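Local coordinates for protein metazoan TIR-STING fusion (Crassostrea gigas, PDB 6WT6) that joins a TIR domain to a STING ligand-binding domain in a single chain, a fusion of two domain families known from innate immune signalling, at residues K215-F220 with C347-N352; S229-S234 with T261-T266; P23-R26 with Y31-F34; S52-G57 with A63-L68. One frame throughout, in Å; residues are numbered along the deposited sequence.

Interaction 1: K215-F220 with C347-N352; sequences KLFLFF and CNEIKN
Phe217, on the strand 212-221, reaches the helix 341-356 at Glu349 and Ile350 with the far end of its ring. Its CB leaves the strand toward the helix, and CG stands anti to the carbonyl carbon (chi1 -72°), which carries the ring outward from the sheet. The closest contacts are at the far end: CE1 is 3.8 Å from CB of Glu349 and 3.9 Å from the backbone O of Glu349. At the tip, CZ lies 4.0 Å from CA of Ile350 and 4.2 Å from its CG1. The helix comes to the ring obliquely and offers it mostly backbone and the first atoms of two side chains. In the STING ligand-binding domain, strand 212-221 is an inner strand of a mixed sheet, hydrogen-bonded to 272-279 and 327-332, and helix 341-356 packs across it. Phenylalanine suits this place because it is long enough to span a gap of 8.7 Å between CA of Phe217 and CA of Ile350 and has no polar atom to satisfy. Glu349 serves the contact with its aliphatic root, while its chain bends at chi2 (-64°) and turns the carboxylate toward Lys328, with which OE1 has a long, weak ion pair. Ile350, buried, turns its branched side chain on to Tyr273 and Phe275 of the neighbouring strand.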
loop_
_atom_site.group_PDB
_atom_site.type_symbol
_atom_site.label_atom_id
_atom_site.label_comp_id
_atom_site.label_asym_id
_atom_site.label_seq_id
_atom_site.Cartn_x
_atom_site.Cartn_y
_atom_site.Cartn_z
ATOM N N LYS A 215 11.907 1.070 24.955
ATOM C CA LYS A 215 11.272 1.043 23.648
ATOM C C LYS A 215 11.581 2.303 22.843
ATOM O O LYS A 215 11.967 3.346 23.377
ATOM C CB LYS A 215 9.758 0.882 23.786
ATOM C CG LYS A 215 9.308 -0.422 24.438
ATOM C CD LYS A 215 7.791 -0.548 24.394
ATOM C CE LYS A 215 7.310 -1.830 25.054
ATOM N NZ LYS A 215 7.671 -1.892 26.503
ATOM N N LEU A 216 11.409 2.180 21.530
ATOM C CA LEU A 216 11.464 3.310 20.615
ATOM C C LEU A 216 10.051 3.858 20.449
ATOM O O LEU A 216 9.152 3.140 20.001
ATOM C CB LEU A 216 12.037 2.880 19.264
ATOM C CG LEU A 216 12.049 3.942 18.163
ATOM C CD1 LEU A 216 12.946 5.109 18.556
ATOM C CD2 LEU A 216 12.483 3.340 16.835
ATOM N N PHE A 217 9.852 5.117 20.824
ATOM C CA PHE A 217 8.538 5.740 20.748
ATOM C C PHE A 217 8.349 6.348 19.364
ATOM O O PHE A 217 9.144 7.192 18.936
ATOM C CB PHE A 217 8.371 6.784 21.851
ATOM C CG PHE A 217 8.205 6.185 23.217
ATOM C CD1 PHE A 217 6.951 6.086 23.798
ATOM C CD2 PHE A 217 9.298 5.686 23.907
ATOM C CE1 PHE A 217 6.792 5.521 25.046
ATOM C CE2 PHE A 217 9.147 5.117 25.159
ATOM C CZ PHE A 217 7.891 5.036 25.731
ATOM N N LEU A 218 7.313 5.902 18.662
ATOM C CA LEU A 218 7.026 6.320 17.297
ATOM C C LEU A 218 5.806 7.229 17.321
ATOM O O LEU A 218 4.728 6.817 17.764
ATOM C CB LEU A 218 6.782 5.109 16.397
ATOM C CG LEU A 218 7.914 4.088 16.294
ATOM C CD1 LEU A 218 7.401 2.821 15.639
ATOM C CD2 LEU A 218 9.095 4.669 15.517
ATOM N N PHE A 219 5.975 8.458 16.847
ATOM C CA PHE A 219 4.965 9.493 17.015
ATOM C C PHE A 219 4.074 9.569 15.784
ATOM O O PHE A 219 4.564 9.622 14.651
ATOM C CB PHE A 219 5.622 10.841 17.314
ATOM C CG PHE A 219 6.246 10.898 18.678
ATOM C CD1 PHE A 219 5.499 11.288 19.778
ATOM C CD2 PHE A 219 7.564 10.517 18.869
ATOM C CE1 PHE A 219 6.067 11.320 21.039
ATOM C CE2 PHE A 219 8.134 10.550 20.128
ATOM C CZ PHE A 219 7.385 10.950 21.214
ATOM N N PHE A 220 2.764 9.579 16.025
ATOM C CA PHE A 220 1.741 9.469 14.988
ATOM C C PHE A 220 0.741 10.596 15.217
ATOM O O PHE A 220 -0.326 10.384 15.810
ATOM C CB PHE A 220 1.077 8.087 15.044
ATOM C CG PHE A 220 0.284 7.714 13.815
ATOM C CD1 PHE A 220 -0.460 8.657 13.115
ATOM C CD2 PHE A 220 0.270 6.400 13.373
ATOM C CE1 PHE A 220 -1.189 8.296 11.994
ATOM C CE2 PHE A 220 -0.458 6.032 12.257
ATOM C CZ PHE A 220 -1.187 6.982 11.564
ATOM N N CYS A 347 5.777 12.051 28.935
ATOM C CA CYS A 347 6.040 11.560 30.288
ATOM C C CYS A 347 5.015 10.518 30.705
ATOM O O CYS A 347 5.352 9.535 31.375
ATOM C CB CYS A 347 6.043 12.715 31.288
ATOM S SG CYS A 347 7.526 13.730 31.282
ATOM N N ASN A 348 3.756 10.718 30.324
ATOM C CA ASN A 348 2.741 9.716 30.617
ATOM C C ASN A 348 3.047 8.400 29.912
ATOM O O ASN A 348 2.904 7.325 30.504
ATOM C CB ASN A 348 1.361 10.232 30.218
ATOM C CG ASN A 348 0.627 10.886 31.370
ATOM O OD1 ASN A 348 0.098 10.201 32.247
ATOM N ND2 ASN A 348 0.577 12.212 31.367
ATOM N N GLU A 349 3.474 8.460 28.647
ATOM C CA GLU A 349 3.761 7.230 27.916
ATOM C C GLU A 349 5.013 6.546 28.443
ATOM O O GLU A 349 5.051 5.316 28.545
ATOM C CB GLU A 349 3.892 7.518 26.421
ATOM C CG GLU A 349 2.567 7.529 25.677
ATOM C CD GLU A 349 1.866 6.178 25.693
ATOM O OE1 GLU A 349 2.521 5.150 25.984
ATOM O OE2 GLU A 349 0.649 6.147 25.413
ATOM N N ILE A 350 6.046 7.319 28.780
ATOM C CA ILE A 350 7.280 6.735 29.297
ATOM C C ILE A 350 7.019 6.002 30.606
ATOM O O ILE A 350 7.502 4.882 30.816
ATOM C CB ILE A 350 8.356 7.823 29.467
ATOM C CG1 ILE A 350 8.777 8.388 28.109
ATOM C CG2 ILE A 350 9.561 7.271 30.216
ATOM C CD1 ILE A 350 9.798 9.495 28.211
ATOM N N LYS A 351 6.249 6.621 31.505
ATOM C CA LYS A 351 5.951 5.990 32.787
ATOM C C LYS A 351 5.085 4.751 32.606
ATOM O O LYS A 351 5.257 3.757 33.321
ATOM C CB LYS A 351 5.273 6.997 33.717
ATOM C CG LYS A 351 6.170 8.155 34.126
ATOM C CD LYS A 351 5.419 9.189 34.951
ATOM C CE LYS A 351 6.345 10.314 35.383
ATOM N NZ LYS A 351 5.652 11.328 36.227
ATOM N N ASN A 352 4.153 4.786 31.650
ATOM C CA ASN A 352 3.326 3.615 31.379
ATOM C C ASN A 352 4.171 2.441 30.900
ATOM O O ASN A 352 3.941 1.293 31.299
ATOM C CB ASN A 352 2.253 3.969 30.348
ATOM C CG ASN A 352 1.292 2.828 30.090
ATOM O OD1 ASN A 352 0.628 2.344 31.005
ATOM N ND2 ASN A 352 1.192 2.410 28.834
#

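Interaction 2: S229-S234 with T261-T266; sequences SIADES and TIYSVT
The ring of Tyr263 takes the CG2 methyl of Ile230 over one face, Ala231 CB and Ser229 OG approach it obliquely, and the hydroxyl at its end is hydrogen-bonded to Ser229. The methyl makes a CH-pi contact: Ile230 CG2 is 3.7 Å from the centroid of the Tyr263 ring and displaced toward the rim, with Tyr263 CE2 its closest atom at 3.5 Å. Because CG1 of Ile230 is anti to the backbone N (chi1 -171°), CG2 is left to meet the tyrosine while the longer branch leads away to Phe219. Ala231 CB touches Tyr263 CE1 at 3.6 Å, a small side chain that lets the backbone of the turn come close. Residues 230-233 form a 3-10 segment in the loop between strands 212-221 and 238-243 of the STING domain, and Tyr263 rises from strand 260-266 to meet it. Ser229 starts this segment with an ST turn: its OG accepts from the backbone N of Ala231 at 3.1 Å. The same OG lies 2.8 Å from Tyr263 OH in a hydrogen bond whose donor may be either hydroxyl, so two bonds hold the serine oxygen in place. Tyrosine fits here by joining an apolar ring, largely buried, to a polar tip that can reach a hydroxyl of the loop. His239 on the neighbouring strand also meets the Tyr263 ring, with planes at about 60°.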
loop_
_atom_site.group_PDB
_atom_site.type_symbol
_atom_site.label_atom_id
_atom_site.label_comp_id
_atom_site.label_asym_id
_atom_site.label_seq_id
_atom_site.Cartn_x
_atom_site.Cartn_y
_atom_site.Cartn_z
ATOM N N SER A 229 11.796 17.487 13.788
ATOM C CA SER A 229 12.153 16.879 15.061
ATOM C C SER A 229 10.945 16.956 15.980
ATOM O O SER A 229 10.212 17.947 15.957
ATOM C CB SER A 229 13.356 17.589 15.693
ATOM O OG SER A 229 13.566 17.154 17.022
ATOM N N ILE A 230 10.732 15.906 16.778
ATOM C CA ILE A 230 9.636 15.936 17.742
ATOM C C ILE A 230 9.858 17.039 18.764
ATOM O O ILE A 230 8.897 17.560 19.345
ATOM C CB ILE A 230 9.473 14.561 18.418
ATOM C CG1 ILE A 230 8.202 14.518 19.265
ATOM C CG2 ILE A 230 10.683 14.237 19.275
ATOM C CD1 ILE A 230 6.922 14.586 18.452
ATOM N N ALA A 231 11.117 17.432 18.978
ATOM C CA ALA A 231 11.444 18.546 19.855
ATOM C C ALA A 231 10.936 19.881 19.324
ATOM O O ALA A 231 10.889 20.853 20.086
ATOM C CB ALA A 231 12.959 18.605 20.075
ATOM N N ASP A 232 10.554 19.954 18.047
ATOM C CA ASP A 232 9.935 21.160 17.510
ATOM C C ASP A 232 8.545 21.407 18.077
ATOM O O ASP A 232 7.964 22.464 17.808
ATOM C CB ASP A 232 9.856 21.084 15.985
ATOM C CG ASP A 232 11.216 21.174 15.330
ATOM O OD1 ASP A 232 12.119 21.780 15.941
ATOM O OD2 ASP A 232 11.383 20.644 14.211
ATOM N N GLU A 233 7.994 20.459 18.838
ATOM C CA GLU A 233 6.681 20.640 19.442
ATOM C C GLU A 233 6.739 21.407 20.753
ATOM O O GLU A 233 5.716 21.955 21.179
ATOM C CB GLU A 233 6.017 19.283 19.688
ATOM C CG GLU A 233 5.293 18.717 18.483
ATOM C CD GLU A 233 3.933 19.354 18.265
ATOM O OE1 GLU A 233 3.385 19.938 19.223
ATOM O OE2 GLU A 233 3.415 19.269 17.134
ATOM N N SER A 234 7.904 21.458 21.400
ATOM C CA SER A 234 8.035 22.170 22.665
ATOM C C SER A 234 9.504 22.404 22.980
ATOM O O SER A 234 10.325 21.489 22.841
ATOM C CB SER A 234 7.363 21.390 23.803
ATOM O OG SER A 234 7.495 22.066 25.044
ATOM N N THR A 261 17.475 9.198 17.713
ATOM C CA THR A 261 17.729 10.352 18.566
ATOM C C THR A 261 17.157 10.161 19.968
ATOM O O THR A 261 16.086 9.574 20.147
ATOM C CB THR A 261 17.144 11.608 17.924
ATOM O OG1 THR A 261 17.636 11.719 16.584
ATOM C CG2 THR A 261 17.556 12.846 18.694
ATOM N N ILE A 262 17.881 10.673 20.963
ATOM C CA ILE A 262 17.467 10.627 22.360
ATOM C C ILE A 262 17.022 12.018 22.784
ATOM O O ILE A 262 17.717 13.010 22.526
ATOM C CB ILE A 262 18.597 10.119 23.270
ATOM C CG1 ILE A 262 19.152 8.795 22.737
ATOM C CG2 ILE A 262 18.085 9.948 24.692
ATOM C CD1 ILE A 262 18.119 7.698 22.664
ATOM N N TYR A 263 15.869 12.092 23.432
ATOM C CA TYR A 263 15.352 13.342 23.957
ATOM C C TYR A 263 15.132 13.216 25.456
ATOM O O TYR A 263 15.109 12.114 26.015
ATOM C CB TYR A 263 14.039 13.746 23.275
ATOM C CG TYR A 263 14.149 13.957 21.783
ATOM C CD1 TYR A 263 14.474 15.200 21.261
ATOM C CD2 TYR A 263 13.919 12.912 20.895
ATOM C CE1 TYR A 263 14.571 15.401 19.901
ATOM C CE2 TYR A 263 14.013 13.105 19.529
ATOM C CZ TYR A 263 14.337 14.354 19.039
ATOM O OH TYR A 263 14.436 14.561 17.685
ATOM N N SER A 264 14.974 14.368 26.099
ATOM C CA SER A 264 14.630 14.453 27.508
ATOM C C SER A 264 13.333 15.232 27.669
ATOM O O SER A 264 12.998 16.096 26.850
ATOM C CB SER A 264 15.742 15.132 28.314
ATOM O OG SER A 264 15.566 14.926 29.703
ATOM N N VAL A 265 12.611 14.931 28.742
ATOM C CA VAL A 265 11.340 15.585 29.024
ATOM C C VAL A 265 11.151 15.617 30.537
ATOM O O VAL A 265 11.494 14.659 31.238
ATOM C CB VAL A 265 10.182 14.872 28.291
ATOM C CG1 VAL A 265 10.115 13.403 28.673
ATOM C CG2 VAL A 265 8.880 15.543 28.573
ATOM N N THR A 266 10.630 16.733 31.042
ATOM C CA THR A 266 10.511 16.983 32.475
ATOM C C THR A 266 9.056 16.857 32.906
ATOM O O THR A 266 8.168 17.456 32.288
ATOM C CB THR A 266 11.040 18.376 32.828
ATOM O OG1 THR A 266 12.392 18.512 32.372
ATOM C CG2 THR A 266 11.003 18.593 34.324
#

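Interaction 3: P23-R26 with Y31-F34; sequences PVLR and YHAF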
loop_
_atom_site.group_PDB
_atom_site.type_symbol
_atom_site.label_atom_id
_atom_site.label_comp_id
_atom_site.label_asym_id
_atom_site.label_seq_id
_atom_site.Cartn_x
_atom_site.Cartn_y
_atom_site.Cartn_z
ATOM N N PRO A 23 -14.017 8.610 -29.065
ATOM C CA PRO A 23 -13.395 9.677 -28.278
ATOM C C PRO A 23 -11.936 9.903 -28.641
ATOM O O PRO A 23 -11.237 9.011 -29.126
ATOM C CB PRO A 23 -13.526 9.165 -26.840
ATOM C CG PRO A 23 -13.496 7.685 -26.982
ATOM C CD PRO A 23 -14.209 7.380 -28.277
ATOM N N VAL A 24 -11.485 11.129 -28.395
ATOM C CA VAL A 24 -10.078 11.477 -28.552
ATOM C C VAL A 24 -9.333 11.055 -27.293
ATOM O O VAL A 24 -9.814 11.259 -26.170
ATOM C CB VAL A 24 -9.925 12.983 -28.826
ATOM C CG1 VAL A 24 -8.542 13.292 -29.375
ATOM C CG2 VAL A 24 -10.995 13.442 -29.793
ATOM N N LEU A 25 -8.159 10.458 -27.468
ATOM C CA LEU A 25 -7.457 9.827 -26.359
ATOM C C LEU A 25 -6.493 10.794 -25.680
ATOM O O LEU A 25 -5.939 11.699 -26.308
ATOM C CB LEU A 25 -6.703 8.590 -26.843
ATOM C CG LEU A 25 -7.601 7.453 -27.333
ATOM C CD1 LEU A 25 -6.763 6.276 -27.807
ATOM C CD2 LEU A 25 -8.579 7.026 -26.241
ATOM N N ARG A 26 -6.283 10.569 -24.381
ATOM C CA ARG A 26 -5.505 11.464 -23.529
ATOM C C ARG A 26 -4.006 11.303 -23.765
ATOM O O ARG A 26 -3.586 10.777 -24.799
ATOM C CB ARG A 26 -5.847 11.204 -22.058
ATOM C CG ARG A 26 -5.689 12.401 -21.122
ATOM C CD ARG A 26 -5.973 11.995 -19.682
ATOM N NE ARG A 26 -5.374 10.701 -19.360
ATOM C CZ ARG A 26 -5.543 10.059 -18.208
ATOM N NH1 ARG A 26 -6.295 10.589 -17.252
ATOM N NH2 ARG A 26 -4.960 8.884 -18.009
ATOM N N TYR A 31 -4.592 3.538 -27.168
ATOM C CA TYR A 31 -5.622 2.578 -27.539
ATOM C C TYR A 31 -6.900 2.881 -26.773
ATOM O O TYR A 31 -6.859 3.313 -25.619
ATOM C CB TYR A 31 -5.208 1.126 -27.249
ATOM C CG TYR A 31 -3.846 0.729 -27.765
ATOM C CD1 TYR A 31 -3.614 0.576 -29.123
ATOM C CD2 TYR A 31 -2.800 0.479 -26.886
ATOM C CE1 TYR A 31 -2.370 0.202 -29.598
ATOM C CE2 TYR A 31 -1.553 0.103 -27.351
ATOM C CZ TYR A 31 -1.343 -0.033 -28.708
ATOM O OH TYR A 31 -0.101 -0.406 -29.169
ATOM N N HIS A 32 -8.040 2.637 -27.425
ATOM C CA HIS A 32 -9.318 2.716 -26.725
ATOM C C HIS A 32 -9.506 1.531 -25.785
ATOM O O HIS A 32 -10.056 1.685 -24.689
ATOM C CB HIS A 32 -10.474 2.786 -27.724
ATOM C CG HIS A 32 -10.560 4.084 -28.465
ATOM N ND1 HIS A 32 -9.886 4.315 -29.644
ATOM C CD2 HIS A 32 -11.241 5.222 -28.192
ATOM C CE1 HIS A 32 -10.146 5.539 -30.066
ATOM N NE2 HIS A 32 -10.966 6.111 -29.203
ATOM N N ALA A 33 -9.066 0.344 -26.194
ATOM C CA ALA A 33 -9.297 -0.846 -25.392
ATOM C C ALA A 33 -8.159 -1.839 -25.572
ATOM O O ALA A 33 -7.677 -2.052 -26.687
ATOM C CB ALA A 33 -10.630 -1.511 -25.752
ATOM N N PHE A 34 -7.730 -2.433 -24.463
ATOM C CA PHE A 34 -6.845 -3.586 -24.481
ATOM C C PHE A 34 -7.685 -4.833 -24.259
ATOM O O PHE A 34 -8.440 -4.913 -23.285
ATOM C CB PHE A 34 -5.760 -3.484 -23.407
ATOM C CG PHE A 34 -4.928 -4.733 -23.262
ATOM C CD1 PHE A 34 -3.965 -5.054 -24.205
ATOM C CD2 PHE A 34 -5.103 -5.580 -22.179
ATOM C CE1 PHE A 34 -3.195 -6.200 -24.074
ATOM C CE2 PHE A 34 -4.336 -6.728 -22.043
ATOM C CZ PHE A 34 -3.381 -7.036 -22.992
#
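The loop before strand 31-36 folds back on the start of that strand, an inner strand of the parallel sheet of the TIR domain, and His32 is where the two meet. The imidazole NE2 donates to the backbone O of Pro23 at 2.9 Å, with an N-H...O angle of 155° and the acceptor tilted slightly out of the ring plane. Next to this bond the proline ring packs against the same edge of the imidazole: Pro23 CG is 3.6 Å from His32 CD2, in the ring plane. Leu25 covers one face. Its CD2 makes a CH-pi contact, 4.0 Å from the centroid of the His32 ring, while its other methyl, CD1, lies 3.6 Å from the carbonyl C of Tyr31. With CG anti to the carbonyl carbon (chi1 -71°), the histidine swings its ring end nearer to the loop than its CB bond alone would bring it. Proline and leucine suit the loop as apolar neighbours for a flat ring, and the proline carbonyl adds an acceptor. The other nitrogen, ND1, is hydrogen-bonded to the backbone N of Thr59, and Phe58 meets the imidazole edge-to-face. With NE2 as hydrogen-bond donor to Pro23 O and ND1 as acceptor from Thr59 N, the buried ring is consistent with a neutral imidazole protonated at NE2.

Interaction 4: S52-G57 with A63-L68; sequences SVESRG and AERDFL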
loop_
_atom_site.group_PDB
_atom_site.type_symbol
_atom_site.label_atom_id
_atom_site.label_comp_id
_atom_site.label_asym_id
_atom_site.label_seq_id
_atom_site.Cartn_x
_atom_site.Cartn_y
_atom_site.Cartn_z
ATOM N N SER A 52 -14.927 -6.741 -34.230
ATOM C CA SER A 52 -16.176 -6.009 -34.048
ATOM C C SER A 52 -15.918 -4.576 -33.604
ATOM O O SER A 52 -16.617 -3.651 -34.038
ATOM C CB SER A 52 -17.062 -6.722 -33.028
ATOM O OG SER A 52 -17.325 -8.059 -33.413
ATOM N N VAL A 53 -14.929 -4.370 -32.734
ATOM C CA VAL A 53 -14.675 -3.034 -32.205
ATOM C C VAL A 53 -13.910 -2.187 -33.211
ATOM O O VAL A 53 -14.267 -1.033 -33.468
ATOM C CB VAL A 53 -13.922 -3.122 -30.866
ATOM C CG1 VAL A 53 -13.809 -1.753 -30.243
ATOM C CG2 VAL A 53 -14.619 -4.069 -29.934
ATOM N N GLU A 54 -12.845 -2.746 -33.794
ATOM C CA GLU A 54 -11.968 -1.946 -34.642
ATOM C C GLU A 54 -12.676 -1.464 -35.902
ATOM O O GLU A 54 -12.332 -0.403 -36.437
ATOM C CB GLU A 54 -10.707 -2.738 -34.996
ATOM C CG GLU A 54 -9.740 -2.903 -33.824
ATOM C CD GLU A 54 -8.292 -3.045 -34.264
ATOM O OE1 GLU A 54 -8.043 -3.699 -35.298
ATOM O OE2 GLU A 54 -7.400 -2.491 -33.583
ATOM N N SER A 55 -13.670 -2.213 -36.386
ATOM C CA SER A 55 -14.428 -1.754 -37.547
ATOM C C SER A 55 -15.243 -0.512 -37.211
ATOM O O SER A 55 -15.343 0.413 -38.028
ATOM C CB SER A 55 -15.340 -2.867 -38.060
ATOM O OG SER A 55 -16.444 -3.058 -37.193
ATOM N N ARG A 56 -15.822 -0.467 -36.006
ATOM C CA ARG A 56 -16.634 0.675 -35.598
ATOM C C ARG A 56 -15.819 1.957 -35.485
ATOM O O ARG A 56 -16.401 3.045 -35.430
ATOM C CB ARG A 56 -17.323 0.382 -34.264
ATOM C CG ARG A 56 -18.276 -0.801 -34.311
ATOM C CD ARG A 56 -19.558 -0.460 -35.053
ATOM N NE ARG A 56 -20.447 0.377 -34.252
ATOM C CZ ARG A 56 -21.445 -0.095 -33.510
ATOM N NH1 ARG A 56 -22.206 0.736 -32.810
ATOM N NH2 ARG A 56 -21.682 -1.399 -33.471
ATOM N N GLY A 57 -14.494 1.860 -35.451
ATOM C CA GLY A 57 -13.626 3.018 -35.405
ATOM C C GLY A 57 -12.645 3.022 -34.254
ATOM O O GLY A 57 -11.644 3.748 -34.314
ATOM N N ALA A 63 -2.894 -8.872 -28.405
ATOM C CA ALA A 63 -1.604 -9.506 -28.143
ATOM C C ALA A 63 -1.052 -10.207 -29.381
ATOM O O ALA A 63 0.074 -9.936 -29.813
ATOM C CB ALA A 63 -1.737 -10.492 -26.980
ATOM N N GLU A 64 -1.844 -11.113 -29.966
ATOM C CA GLU A 64 -1.400 -11.874 -31.133
ATOM C C GLU A 64 -0.891 -10.964 -32.243
ATOM O O GLU A 64 0.145 -11.237 -32.860
ATOM C CB GLU A 64 -2.547 -12.742 -31.655
ATOM C CG GLU A 64 -2.290 -13.383 -33.009
ATOM C CD GLU A 64 -3.571 -13.829 -33.695
ATOM O OE1 GLU A 64 -4.347 -12.955 -34.143
ATOM O OE2 GLU A 64 -3.806 -15.053 -33.783
ATOM N N ARG A 65 -1.609 -9.873 -32.512
ATOM C CA ARG A 65 -1.252 -9.000 -33.625
ATOM C C ARG A 65 -0.148 -8.022 -33.249
ATOM O O ARG A 65 0.806 -7.833 -34.013
ATOM C CB ARG A 65 -2.487 -8.235 -34.098
ATOM C CG ARG A 65 -2.174 -7.000 -34.916
ATOM C CD ARG A 65 -3.432 -6.200 -35.202
ATOM N NE ARG A 65 -3.924 -5.533 -34.001
ATOM C CZ ARG A 65 -5.107 -4.936 -33.913
ATOM N NH1 ARG A 65 -5.922 -4.928 -34.957
ATOM N NH2 ARG A 65 -5.475 -4.352 -32.781
ATOM N N ASP A 66 -0.256 -7.406 -32.072
ATOM C CA ASP A 66 0.582 -6.277 -31.689
ATOM C C ASP A 66 1.826 -6.669 -30.897
ATOM O O ASP A 66 2.834 -5.957 -30.969
ATOM C CB ASP A 66 -0.247 -5.267 -30.876
ATOM C CG ASP A 66 -1.470 -4.756 -31.641
ATOM O OD1 ASP A 66 -1.320 -4.327 -32.804
ATOM O OD2 ASP A 66 -2.586 -4.785 -31.080
ATOM N N PHE A 67 1.802 -7.768 -30.143
ATOM C CA PHE A 67 2.966 -8.180 -29.361
ATOM C C PHE A 67 3.883 -9.036 -30.228
ATOM O O PHE A 67 3.463 -10.078 -30.748
ATOM C CB PHE A 67 2.554 -8.938 -28.098
ATOM C CG PHE A 67 1.845 -8.087 -27.079
ATOM C CD1 PHE A 67 1.812 -6.707 -27.211
ATOM C CD2 PHE A 67 1.215 -8.665 -25.987
ATOM C CE1 PHE A 67 1.158 -5.919 -26.282
ATOM C CE2 PHE A 67 0.559 -7.880 -25.051
ATOM C CZ PHE A 67 0.532 -6.505 -25.201
ATOM N N LEU A 68 5.135 -8.593 -30.384
ATOM C CA LEU A 68 6.113 -9.339 -31.155
ATOM C C LEU A 68 6.337 -10.711 -30.519
ATOM O O LEU A 68 6.096 -10.892 -29.323
ATOM C CB LEU A 68 7.424 -8.556 -31.240
ATOM C CG LEU A 68 7.314 -7.132 -31.801
ATOM C CD1 LEU A 68 7.229 -6.104 -30.676
ATOM C CD2 LEU A 68 8.460 -6.810 -32.750
#
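A salt-bridge network on the surface of the TIR domain ties the end of helix 43-56 to the short helix 63-66, with Glu54 and Arg65 reaching toward each other from opposite directions. The bridge is two-pronged: Arg65 NH1 donates to Glu54 OE1, modelled at 2.5 Å, a doubtfully short distance, and Arg65 NH2 donates to Glu54 OE2 at 2.8 Å. The carboxylate comes to the edge of the guanidinium, but the two planes are 32° apart, and NH2 meets OE2 from above the carboxylate plane. Long, flexible chains are needed, since CA of Glu54 and CA of Arg65 are 12.9 Å apart. Between the two helices in sequence comes strand 60-62, outermost in the parallel sheet of this chain, giving the helix-strand-helix order of this part of the domain; the backbone N of Cys60 on that strand donates to Glu54 OE2, which therefore has two donors. The arginine bends at chi3 (72°), which turns NE toward the Asp66 carboxylate, whose OD2 lies at the guanidinium edge. NE makes weak bonds to Asp66 OD1, 3.1 Å away, and to OD2, and NH2 adds another weak one to OD2. The guanidinium probably eases the repulsion between the two carboxylates, Glu54 OE2 and Asp66 OD2 being 5.9 Å apart.

How the interactions relate
Interactions 1 and 2 belong to the STING ligand-binding domain and reach the same mixed sheet; they touch through Cys347 and Ile350 against Val265 and through Phe219 against Ile230. Interaction 1 is buried, with no hydrogen bond or salt bridge across its segments, whereas interaction 2, partly buried, adds a hydroxyl pair to its packing. Interactions 3 and 4 lie in the TIR part, on the opposite side of the chain's centre, their centres 53 to 62 Å from those of the other two. They meet where Phe34 packs on Phe67. Between them polarity rises toward the surface: interaction 3 mixes one hydrogen bond with apolar cover, while interaction 4 consists of charged side chains.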